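Local coordinates for protein cyclic UMP-AMP synthase (Rhodothermus marinus SG0.5JP17-172, PDB 6E0K) that makes the cyclic dinucleotide 3',3'-cUAMP from UTP and ATP with magnesium, as the second messenger of a CBASS antiphage defence system, at residues V3-L8 with G229-T234; E9-Q14 with F193-T198; Y34-G39 with E100-D105; Y90-F95 with V130-Q135. One frame throughout, in Å; residues are numbered along the deposited sequence.

The four contacts form two pairs on opposite sides of the chain's centre. Interactions 1 and 2 share helix 5-11. Their centres lie about 11 Å apart, and they tie the N-terminus to helices 231-244 and 186-202. Interactions 3 and 4 share helix 92-107, also with centres about 11 Å apart, and both belong to the nucleotidyltransferase domain. The centres of interactions 2 and 4 are about 36 Å apart. Along the chain, interactions 3 and 4 fall between the segments of interaction 2, which fall between those of interaction 1, and the segments of interactions 3 and 4 alternate. The N-terminal helix thus packs on late helices, while the catalytic sheet and its covering helix lie between.

Interaction 1: V3-L8 with G229-T234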
# COMPACT_ATOMS: atom_id res chain seq x y z
N VAL A 3 5.49 11.21 25.35
CA VAL A 3 4.82 9.91 25.50
C VAL A 3 5.80 8.91 26.08
O VAL A 3 6.93 8.80 25.58
CB VAL A 3 4.24 9.41 24.16
CG1 VAL A 3 3.50 8.10 24.37
CG2 VAL A 3 3.31 10.45 23.55
N PRO A 4 5.41 8.16 27.11
CA PRO A 4 6.30 7.14 27.68
C PRO A 4 6.77 6.14 26.63
O PRO A 4 6.03 5.76 25.71
CB PRO A 4 5.42 6.46 28.73
CG PRO A 4 4.49 7.55 29.18
CD PRO A 4 4.19 8.33 27.91
N GLU A 5 8.02 5.68 26.80
CA GLU A 5 8.60 4.73 25.86
C GLU A 5 7.76 3.46 25.76
O GLU A 5 7.55 2.93 24.66
CB GLU A 5 10.03 4.39 26.28
CG GLU A 5 10.67 3.28 25.45
CD GLU A 5 11.20 3.78 24.13
OE1 GLU A 5 11.38 5.01 23.99
OE2 GLU A 5 11.45 2.94 23.23
N SER A 6 7.27 2.96 26.90
CA SER A 6 6.48 1.73 26.89
C SER A 6 5.19 1.89 26.11
O SER A 6 4.69 0.91 25.53
CB SER A 6 6.17 1.30 28.32
OG SER A 6 5.48 2.33 29.01
N GLN A 7 4.60 3.08 26.12
CA GLN A 7 3.41 3.32 25.32
C GLN A 7 3.75 3.31 23.83
O GLN A 7 3.04 2.70 23.03
CB GLN A 7 2.76 4.65 25.71
CG GLN A 7 1.51 5.00 24.90
CD GLN A 7 0.40 3.99 25.11
OE1 GLN A 7 -0.31 4.04 26.11
NE2 GLN A 7 0.26 3.06 24.17
N LEU A 8 4.83 3.99 23.45
CA LEU A 8 5.24 3.96 22.05
C LEU A 8 5.59 2.55 21.61
O LEU A 8 5.26 2.14 20.49
CB LEU A 8 6.43 4.90 21.84
CG LEU A 8 6.15 6.36 22.21
CD1 LEU A 8 7.44 7.15 22.09
CD2 LEU A 8 5.09 6.94 21.28
N GLY A 229 17.51 3.66 18.03
CA GLY A 229 17.78 4.04 19.40
C GLY A 229 16.68 3.67 20.37
O GLY A 229 16.75 2.65 21.07
N THR A 230 15.66 4.52 20.44
CA THR A 230 14.46 4.25 21.22
C THR A 230 13.27 4.74 20.42
O THR A 230 13.42 5.51 19.47
CB THR A 230 14.47 4.95 22.58
OG1 THR A 230 14.44 6.37 22.40
CG2 THR A 230 15.69 4.57 23.40
N PHE A 231 12.08 4.31 20.82
CA PHE A 231 10.90 4.83 20.14
C PHE A 231 10.69 6.31 20.45
O PHE A 231 10.20 7.04 19.58
CB PHE A 231 9.68 3.99 20.47
CG PHE A 231 9.68 2.67 19.75
CD1 PHE A 231 9.40 2.62 18.39
CD2 PHE A 231 10.00 1.50 20.42
CE1 PHE A 231 9.42 1.42 17.70
CE2 PHE A 231 10.03 0.29 19.73
CZ PHE A 231 9.74 0.25 18.38
N LYS A 232 11.05 6.77 21.65
CA LYS A 232 10.92 8.19 21.96
C LYS A 232 11.82 9.03 21.07
O LYS A 232 11.40 10.05 20.52
CB LYS A 232 11.23 8.45 23.44
CG LYS A 232 10.14 7.99 24.38
CD LYS A 232 10.52 8.20 25.83
CE LYS A 232 10.10 9.56 26.34
NZ LYS A 232 10.25 9.57 27.82
N ASP A 233 13.08 8.61 20.92
CA ASP A 233 14.00 9.36 20.06
C ASP A 233 13.56 9.29 18.61
O ASP A 233 13.70 10.27 17.87
CB ASP A 233 15.42 8.82 20.22
CG ASP A 233 15.99 9.08 21.60
OD1 ASP A 233 15.66 10.13 22.19
OD2 ASP A 233 16.74 8.23 22.11
N THR A 234 13.03 8.14 18.18
CA THR A 234 12.56 8.02 16.81
C THR A 234 11.33 8.89 16.58
O THR A 234 11.26 9.62 15.58
CB THR A 234 12.26 6.56 16.48
OG1 THR A 234 13.47 5.80 16.56
CG2 THR A 234 11.69 6.45 15.07
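Glu5 reaches across to the first turn of helix 231-244 and binds two of its backbone N-H groups. Helix 5-11 and helix 231-244 meet here near their N-terminal ends. The contact is a carboxylate bound to backbone N-H groups at a helix N-terminus. CB of Glu5 lies 3.9 Å from CD of Lys232. CG is anti to the backbone N (chi1 173°), and the chain then bends at chi2, which carries the carboxylate to the other helix. CD of Glu5 comes within 3.8 Å of Thr230 CB. At the tip the two oxygens divide the work. OE2 of Glu5 accepts from Phe231 N at 2.8 Å through its syn lone pair. OE1 of Glu5 accepts from Lys232 N at 2.9 Å on the syn side, but 26° out of the carboxylate plane. Two bonds thus fix the rotation of the group, and the N-terminal end of the helix would favour its negative charge. Thr230, the N-cap residue, accepts from Asp233 N through OG1, so the turn has a side-chain acceptor from its own N-cap and a carboxylate from the other segment. Leu8 makes the apolar part of the contact. Its CB meets Phe231 CB, and its CD1 packs against CA and CG of Lys232. Leu8 and Phe231 also rest on Met192 of helix 186-202. The Lys232 chain runs back past Glu5, where its CE lies 3.3 Å from Val3 O.

Interaction 2: E9-Q14 with F193-T198; sequences ERWSHQ and FKNART
The indole of Trp11 lies with one face against helix 186-202. Over that face stand Ala196 CA and the backbone O of Asn195, both offset toward the rim. The Ala196 contact is a CH-pi interaction. Ala196 CA sits 4.0 Å from the centroid of the six-membered ring of Trp11, almost straight above it. The methyl of Ala196 also touches the ring, with Ala196 CB 3.8 Å from Trp11 CZ3. This is helix-to-helix packing in which segment 9-14 sets a tryptophan on the backbone of its partner. CG of Trp11 is anti to its carbonyl carbon (chi1 -78°), which turns the indole toward segment 193-198. Tyr199 and Leu282 also meet Trp11.

The second flat group is the Asn195 amide, 30° from the indole plane. Asn195 CB lies 3.6 Å from Trp11 CB, and ND2 turns to the backbone of Trp11. Asn195 ND2 donates to Trp11 O at 2.7 Å in a nearly straight bond of 172°. The acceptor is in the amide plane, while the donor is tilted from the carbonyl plane. One amide group therefore holds one carbonyl directly and a second, that of His13, through a water, and these bonds fix its rotation. Next to Asn195, Lys194 binds ATP. Its NZ is hydrogen-bonded to Thr53 O. The bridging water accepts from Asn195 ND2 at 3.0 Å and donates to His13 O at 2.7 Å.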
# COMPACT_ATOMS: atom_id res chain seq x y z
N GLU A 9 6.24 1.78 22.49
CA GLU A 9 6.60 0.41 22.13
C GLU A 9 5.36 -0.45 21.92
O GLU A 9 5.31 -1.25 20.97
CB GLU A 9 7.51 -0.20 23.19
CG GLU A 9 8.27 -1.46 22.73
CD GLU A 9 7.41 -2.72 22.77
OE1 GLU A 9 6.46 -2.79 23.58
OE2 GLU A 9 7.70 -3.65 21.98
N ARG A 10 4.35 -0.31 22.78
CA ARG A 10 3.09 -1.03 22.55
C ARG A 10 2.48 -0.65 21.20
O ARG A 10 1.99 -1.51 20.46
CB ARG A 10 2.11 -0.74 23.69
CG ARG A 10 2.36 -1.54 24.95
CD ARG A 10 1.15 -1.52 25.87
NE ARG A 10 0.83 -0.16 26.32
CZ ARG A 10 1.47 0.46 27.31
NH1 ARG A 10 2.46 -0.15 27.94
NH2 ARG A 10 1.12 1.70 27.66
N TRP A 11 2.48 0.65 20.88
CA TRP A 11 1.95 1.09 19.60
C TRP A 11 2.74 0.55 18.42
O TRP A 11 2.19 0.45 17.32
CB TRP A 11 1.94 2.62 19.56
CG TRP A 11 0.82 3.27 20.33
CD1 TRP A 11 -0.33 2.69 20.77
CD2 TRP A 11 0.75 4.65 20.71
NE1 TRP A 11 -1.12 3.63 21.41
CE2 TRP A 11 -0.47 4.83 21.39
CE3 TRP A 11 1.61 5.74 20.53
CZ2 TRP A 11 -0.85 6.07 21.92
CZ3 TRP A 11 1.23 6.97 21.06
CH2 TRP A 11 0.01 7.12 21.74
N SER A 12 4.00 0.16 18.63
CA SER A 12 4.80 -0.39 17.54
C SER A 12 4.47 -1.85 17.23
O SER A 12 5.00 -2.39 16.25
CB SER A 12 6.29 -0.28 17.84
OG SER A 12 6.72 -1.32 18.73
N HIS A 13 3.64 -2.52 18.04
CA HIS A 13 3.40 -3.94 17.82
C HIS A 13 2.68 -4.20 16.50
O HIS A 13 1.81 -3.44 16.07
CB HIS A 13 2.59 -4.54 18.95
CG HIS A 13 3.31 -4.56 20.26
ND1 HIS A 13 2.69 -4.89 21.44
CD2 HIS A 13 4.61 -4.32 20.56
CE1 HIS A 13 3.57 -4.82 22.43
NE2 HIS A 13 4.74 -4.49 21.92
N GLN A 14 3.01 -5.33 15.89
CA GLN A 14 2.34 -5.78 14.68
C GLN A 14 1.16 -6.68 15.04
O GLN A 14 1.25 -7.50 15.96
CB GLN A 14 3.32 -6.53 13.79
CG GLN A 14 2.81 -6.78 12.36
CD GLN A 14 3.75 -7.63 11.54
OE1 GLN A 14 4.87 -7.95 11.96
NE2 GLN A 14 3.30 -8.00 10.35
N PHE A 193 3.41 5.04 14.50
CA PHE A 193 2.67 6.22 14.09
C PHE A 193 1.24 5.88 13.67
O PHE A 193 0.32 6.66 13.94
CB PHE A 193 3.41 6.95 12.96
CG PHE A 193 4.55 7.79 13.46
CD1 PHE A 193 4.32 8.87 14.31
CD2 PHE A 193 5.85 7.52 13.06
CE1 PHE A 193 5.37 9.65 14.77
CE2 PHE A 193 6.91 8.32 13.51
CZ PHE A 193 6.66 9.38 14.38
N LYS A 194 1.03 4.73 13.02
CA LYS A 194 -0.34 4.30 12.73
C LYS A 194 -1.16 4.16 14.00
O LYS A 194 -2.33 4.58 14.05
CB LYS A 194 -0.33 2.97 11.96
CG LYS A 194 -0.01 3.11 10.50
CD LYS A 194 -0.03 1.72 9.89
CE LYS A 194 0.09 1.72 8.40
NZ LYS A 194 -0.37 0.35 7.96
N ASN A 195 -0.61 3.50 15.02
CA ASN A 195 -1.36 3.35 16.27
C ASN A 195 -1.53 4.68 17.00
O ASN A 195 -2.56 4.90 17.64
CB ASN A 195 -0.68 2.32 17.16
CG ASN A 195 -1.27 0.92 17.01
OD1 ASN A 195 -2.49 0.74 16.94
ND2 ASN A 195 -0.40 -0.07 16.94
N ALA A 196 -0.54 5.57 16.92
CA ALA A 196 -0.71 6.90 17.50
C ALA A 196 -1.87 7.64 16.82
O ALA A 196 -2.73 8.22 17.49
CB ALA A 196 0.59 7.70 17.38
N ARG A 197 -1.90 7.60 15.49
CA ARG A 197 -3.00 8.16 14.72
C ARG A 197 -4.34 7.57 15.14
O ARG A 197 -5.30 8.31 15.40
CB ARG A 197 -2.74 7.91 13.22
CG ARG A 197 -3.89 8.21 12.28
CD ARG A 197 -3.79 7.30 11.06
NE ARG A 197 -3.94 5.92 11.46
CZ ARG A 197 -3.78 4.85 10.69
NH1 ARG A 197 -3.45 4.93 9.39
NH2 ARG A 197 -3.96 3.65 11.23
N THR A 198 -4.43 6.24 15.19
CA THR A 198 -5.70 5.59 15.49
C THR A 198 -6.14 5.86 16.93
O THR A 198 -7.33 6.02 17.19
CB THR A 198 -5.56 4.09 15.21
OG1 THR A 198 -5.38 3.93 13.80
CG2 THR A 198 -6.80 3.32 15.65
O HOH W 1 -0.76 -3.02 16.89

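Interaction 3: Y34-G39 with E100-D105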
# COMPACT_ATOMS: atom_id res chain seq x y z
N TYR A 34 -8.69 -23.73 -11.45
CA TYR A 34 -9.27 -23.26 -12.70
C TYR A 34 -8.36 -23.58 -13.88
O TYR A 34 -7.14 -23.67 -13.74
CB TYR A 34 -9.51 -21.75 -12.59
CG TYR A 34 -10.40 -21.14 -13.65
CD1 TYR A 34 -11.78 -21.28 -13.59
CD2 TYR A 34 -9.86 -20.38 -14.69
CE1 TYR A 34 -12.60 -20.71 -14.55
CE2 TYR A 34 -10.68 -19.80 -15.65
CZ TYR A 34 -12.04 -19.96 -15.56
OH TYR A 34 -12.87 -19.40 -16.51
N LYS A 35 -8.97 -23.76 -15.05
CA LYS A 35 -8.22 -24.01 -16.27
C LYS A 35 -8.03 -22.67 -16.99
O LYS A 35 -9.00 -22.09 -17.49
CB LYS A 35 -8.92 -25.03 -17.17
CG LYS A 35 -8.13 -25.37 -18.42
CD LYS A 35 -8.86 -26.38 -19.30
CE LYS A 35 -8.07 -26.69 -20.57
NZ LYS A 35 -6.75 -27.33 -20.28
N TRP A 36 -6.79 -22.20 -17.04
CA TRP A 36 -6.51 -20.86 -17.54
C TRP A 36 -6.26 -20.90 -19.04
O TRP A 36 -5.37 -21.64 -19.49
CB TRP A 36 -5.32 -20.27 -16.81
CG TRP A 36 -5.68 -20.09 -15.38
CD1 TRP A 36 -5.43 -20.95 -14.36
CD2 TRP A 36 -6.46 -19.03 -14.83
NE1 TRP A 36 -5.97 -20.47 -13.19
CE2 TRP A 36 -6.60 -19.28 -13.45
CE3 TRP A 36 -7.02 -17.86 -15.36
CZ2 TRP A 36 -7.29 -18.43 -12.60
CZ3 TRP A 36 -7.70 -17.01 -14.52
CH2 TRP A 36 -7.83 -17.30 -13.15
N PRO A 37 -6.99 -20.15 -19.84
CA PRO A 37 -6.84 -20.29 -21.29
C PRO A 37 -5.60 -19.60 -21.84
O PRO A 37 -5.11 -19.97 -22.91
CB PRO A 37 -8.12 -19.65 -21.84
CG PRO A 37 -8.51 -18.65 -20.81
CD PRO A 37 -8.10 -19.25 -19.48
N LYS A 38 -5.08 -18.59 -21.14
CA LYS A 38 -4.03 -17.76 -21.72
C LYS A 38 -3.01 -17.37 -20.67
O LYS A 38 -2.49 -16.25 -20.66
CB LYS A 38 -4.62 -16.51 -22.38
CG LYS A 38 -5.65 -16.78 -23.48
CD LYS A 38 -5.00 -17.23 -24.78
CE LYS A 38 -6.06 -17.53 -25.84
NZ LYS A 38 -6.96 -18.65 -25.44
N GLY A 39 -2.69 -18.28 -19.77
CA GLY A 39 -1.70 -17.94 -18.77
C GLY A 39 -2.32 -17.97 -17.39
O GLY A 39 -3.43 -17.47 -17.16
N GLU A 100 -13.08 -14.04 -11.95
CA GLU A 100 -14.38 -14.08 -11.27
C GLU A 100 -14.98 -15.48 -11.30
O GLU A 100 -15.49 -15.96 -10.28
CB GLU A 100 -15.33 -13.06 -11.90
CG GLU A 100 -16.67 -12.90 -11.20
CD GLU A 100 -17.58 -11.92 -11.92
OE1 GLU A 100 -17.59 -11.93 -13.18
OE2 GLU A 100 -18.27 -11.12 -11.25
N ARG A 101 -14.92 -16.15 -12.45
CA ARG A 101 -15.45 -17.51 -12.55
C ARG A 101 -14.69 -18.47 -11.64
O ARG A 101 -15.31 -19.30 -10.96
CB ARG A 101 -15.39 -18.00 -14.00
CG ARG A 101 -16.59 -17.60 -14.83
CD ARG A 101 -16.61 -18.36 -16.15
NE ARG A 101 -15.57 -17.88 -17.06
CZ ARG A 101 -15.69 -16.79 -17.80
NH1 ARG A 101 -16.80 -16.06 -17.74
NH2 ARG A 101 -14.70 -16.41 -18.60
N ALA A 102 -13.37 -18.36 -11.61
CA ALA A 102 -12.56 -19.23 -10.76
C ALA A 102 -12.92 -19.06 -9.29
O ALA A 102 -13.08 -20.04 -8.56
CB ALA A 102 -11.08 -18.93 -10.98
N LEU A 103 -13.06 -17.81 -8.85
CA LEU A 103 -13.38 -17.58 -7.44
C LEU A 103 -14.80 -18.04 -7.12
O LEU A 103 -15.04 -18.65 -6.08
CB LEU A 103 -13.21 -16.10 -7.11
CG LEU A 103 -11.77 -15.61 -7.28
CD1 LEU A 103 -11.73 -14.08 -7.16
CD2 LEU A 103 -10.87 -16.27 -6.25
N THR A 104 -15.75 -17.75 -8.01
CA THR A 104 -17.13 -18.18 -7.79
C THR A 104 -17.24 -19.70 -7.77
O THR A 104 -17.98 -20.26 -6.96
CB THR A 104 -18.02 -17.59 -8.89
OG1 THR A 104 -17.92 -16.15 -8.86
CG2 THR A 104 -19.46 -18.00 -8.68
N ASP A 105 -16.51 -20.38 -8.66
CA ASP A 105 -16.55 -21.85 -8.67
C ASP A 105 -16.09 -22.41 -7.33
O ASP A 105 -16.64 -23.39 -6.83
CB ASP A 105 -15.67 -22.42 -9.78
CG ASP A 105 -16.23 -22.21 -11.18
OD1 ASP A 105 -17.44 -21.93 -11.34
OD2 ASP A 105 -15.44 -22.35 -12.14
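Tyr34 and Arg101 make the polar part of this contact. Arg101 NE donates to Tyr34 OH at 3.1 Å with an angle of 160°. The hydroxyl lies at the edge of the guanidinium, near its plane, and the ring and guanidinium planes are 33° apart. Asp98, which lies outside both segments, joins the two residues. Its OD1 is hydrogen-bonded to Tyr34 OH and pairs with Arg101 NH2 in a salt bridge within helix 92-107. The three groups thus fix one another on the surface of the helix.

The apolar part centres on Ala102. Its CB lies 3.5 Å from Tyr34 CG, and its CA is 3.6 Å from Tyr34 CD1. Tyr34 CG is anti to the backbone N (chi1 -166°), which swings the ring along the helix, past Ala102 to Arg101. Trp36 adds a looser touch, with CZ2 4.2 Å from Ala102 CB. Tyr34 CD2 stands over the centre of one face of the Trp36 ring, 3.5 Å above its plane.

The contact lies in the nucleotidyltransferase domain. It lays the loop between helix 18-32 and strand 42-45 over helix 92-107. Trp36 NE1 is hydrogen-bonded to Leu31 O of helix 18-32, and Leu31 also packs on Ala102.

Interaction 4: Y90-F95 with V130-Q135; sequences YTWNDF and VVVCIQ
Trp92 makes the one hydrogen bond that joins segments 90-95 and 130-135. Its NE1 donates to Val132 O at 3.0 Å, with an angle of 163°. The oxygen lies in the plane of the indole, at its edge. At the acceptor, the donor stands above the carbonyl plane, 48° out of it, and not on a lone pair. The bond satisfies the indole nitrogen within a buried contact. CG of Trp92 is anti to the backbone N (chi1 175°), which sends the indole toward the strand.

The apolar contacts lie beside this bond. The Ile134 side chain reaches the first turn of the helix, where its CD1 lies 3.5 Å from Trp92 CA and 3.7 Å from Trp92 CB. Phe95, one turn further on, meets the strand through CD2 and CE2, approached obliquely. Its CE2 is 3.6 Å from Val132 CG1 and 3.3 Å from Cys133 O. Val132 also touches Tyr96 and Val99 of the same helix.

Helix 92-107 thus packs on strand 127-138 of the mixed sheet in the nucleotidyltransferase domain. That strand also carries Asp129, a magnesium ligand, just before Val130. On one edge it pairs in parallel with strand 61-68, through Val131 and Cys133.

A capping box of Thr91 and Asp94 starts the helix. Thr91 OG1 accepts from Asp94 N at 2.9 Å, and Asp94 OD2 accepts from Thr91 N at 3.1 Å.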
# COMPACT_ATOMS: atom_id res chain seq x y z
N TYR A 90 -6.22 -11.75 -25.71
CA TYR A 90 -6.81 -11.96 -24.41
C TYR A 90 -6.71 -10.64 -23.65
O TYR A 90 -5.61 -10.12 -23.45
CB TYR A 90 -6.06 -13.08 -23.69
CG TYR A 90 -6.60 -13.58 -22.38
CD1 TYR A 90 -7.80 -14.27 -22.32
CD2 TYR A 90 -5.87 -13.42 -21.22
CE1 TYR A 90 -8.26 -14.79 -21.11
CE2 TYR A 90 -6.31 -13.92 -20.02
CZ TYR A 90 -7.50 -14.60 -19.97
OH TYR A 90 -7.94 -15.12 -18.76
N THR A 91 -7.86 -10.09 -23.27
CA THR A 91 -7.91 -8.75 -22.72
C THR A 91 -7.99 -8.78 -21.20
O THR A 91 -8.26 -9.80 -20.58
CB THR A 91 -9.12 -7.99 -23.25
OG1 THR A 91 -10.30 -8.64 -22.79
CG2 THR A 91 -9.12 -7.97 -24.78
N TRP A 92 -7.79 -7.60 -20.59
CA TRP A 92 -8.03 -7.48 -19.16
C TRP A 92 -9.47 -7.87 -18.83
O TRP A 92 -9.73 -8.56 -17.83
CB TRP A 92 -7.72 -6.05 -18.68
CG TRP A 92 -8.06 -5.81 -17.26
CD1 TRP A 92 -7.25 -6.00 -16.17
CD2 TRP A 92 -9.32 -5.38 -16.74
NE1 TRP A 92 -7.92 -5.69 -15.02
CE2 TRP A 92 -9.20 -5.31 -15.34
CE3 TRP A 92 -10.54 -5.04 -17.33
CZ2 TRP A 92 -10.24 -4.91 -14.51
CZ3 TRP A 92 -11.59 -4.65 -16.50
CH2 TRP A 92 -11.43 -4.59 -15.12
N ASN A 93 -10.41 -7.47 -19.68
CA ASN A 93 -11.81 -7.82 -19.50
C ASN A 93 -12.01 -9.34 -19.50
O ASN A 93 -12.72 -9.89 -18.65
CB ASN A 93 -12.62 -7.12 -20.59
CG ASN A 93 -14.10 -7.36 -20.48
OD1 ASN A 93 -14.69 -7.18 -19.41
ND2 ASN A 93 -14.71 -7.76 -21.58
N ASP A 94 -11.39 -10.04 -20.47
CA ASP A 94 -11.45 -11.50 -20.51
C ASP A 94 -10.87 -12.10 -19.25
O ASP A 94 -11.43 -13.04 -18.66
CB ASP A 94 -10.66 -12.04 -21.71
CG ASP A 94 -11.29 -11.73 -23.05
OD1 ASP A 94 -12.54 -11.72 -23.19
OD2 ASP A 94 -10.49 -11.55 -23.99
N PHE A 95 -9.69 -11.61 -18.85
CA PHE A 95 -9.00 -12.14 -17.68
C PHE A 95 -9.85 -11.96 -16.43
O PHE A 95 -10.00 -12.89 -15.63
CB PHE A 95 -7.65 -11.44 -17.54
CG PHE A 95 -6.90 -11.82 -16.31
CD1 PHE A 95 -6.60 -13.14 -16.06
CD2 PHE A 95 -6.45 -10.85 -15.44
CE1 PHE A 95 -5.88 -13.50 -14.93
CE2 PHE A 95 -5.72 -11.18 -14.32
CZ PHE A 95 -5.45 -12.52 -14.08
N VAL A 130 -9.63 -8.22 -3.78
CA VAL A 130 -8.80 -8.80 -4.83
C VAL A 130 -8.70 -7.81 -5.98
O VAL A 130 -9.71 -7.48 -6.62
CB VAL A 130 -9.36 -10.14 -5.31
CG1 VAL A 130 -8.48 -10.72 -6.40
CG2 VAL A 130 -9.47 -11.13 -4.15
N VAL A 131 -7.48 -7.35 -6.26
CA VAL A 131 -7.22 -6.50 -7.42
C VAL A 131 -6.83 -7.41 -8.59
O VAL A 131 -5.82 -8.11 -8.53
CB VAL A 131 -6.12 -5.47 -7.13
CG1 VAL A 131 -5.77 -4.72 -8.42
CG2 VAL A 131 -6.57 -4.49 -6.07
N VAL A 132 -7.66 -7.41 -9.63
CA VAL A 132 -7.41 -8.19 -10.83
C VAL A 132 -6.68 -7.29 -11.82
O VAL A 132 -7.20 -6.23 -12.18
CB VAL A 132 -8.71 -8.72 -11.43
CG1 VAL A 132 -8.43 -9.45 -12.73
CG2 VAL A 132 -9.41 -9.64 -10.44
N CYS A 133 -5.48 -7.68 -12.23
CA CYS A 133 -4.66 -6.75 -13.00
C CYS A 133 -3.78 -7.51 -13.99
O CYS A 133 -3.63 -8.72 -13.91
CB CYS A 133 -3.79 -5.89 -12.09
SG CYS A 133 -2.69 -6.82 -10.99
N ILE A 134 -3.21 -6.77 -14.94
CA ILE A 134 -2.25 -7.31 -15.89
C ILE A 134 -0.93 -6.58 -15.70
O ILE A 134 -0.90 -5.40 -15.33
CB ILE A 134 -2.77 -7.16 -17.34
CG1 ILE A 134 -4.02 -8.03 -17.55
CG2 ILE A 134 -1.69 -7.56 -18.34
CD1 ILE A 134 -4.53 -7.96 -18.96
N GLN A 135 0.16 -7.30 -15.90
CA GLN A 135 1.49 -6.70 -15.82
C GLN A 135 1.54 -5.45 -16.69
O GLN A 135 1.02 -5.43 -17.80
CB GLN A 135 2.53 -7.72 -16.29
CG GLN A 135 3.97 -7.24 -16.20
CD GLN A 135 4.92 -8.26 -16.81
OE1 GLN A 135 5.62 -7.96 -17.78
NE2 GLN A 135 4.92 -9.47 -16.27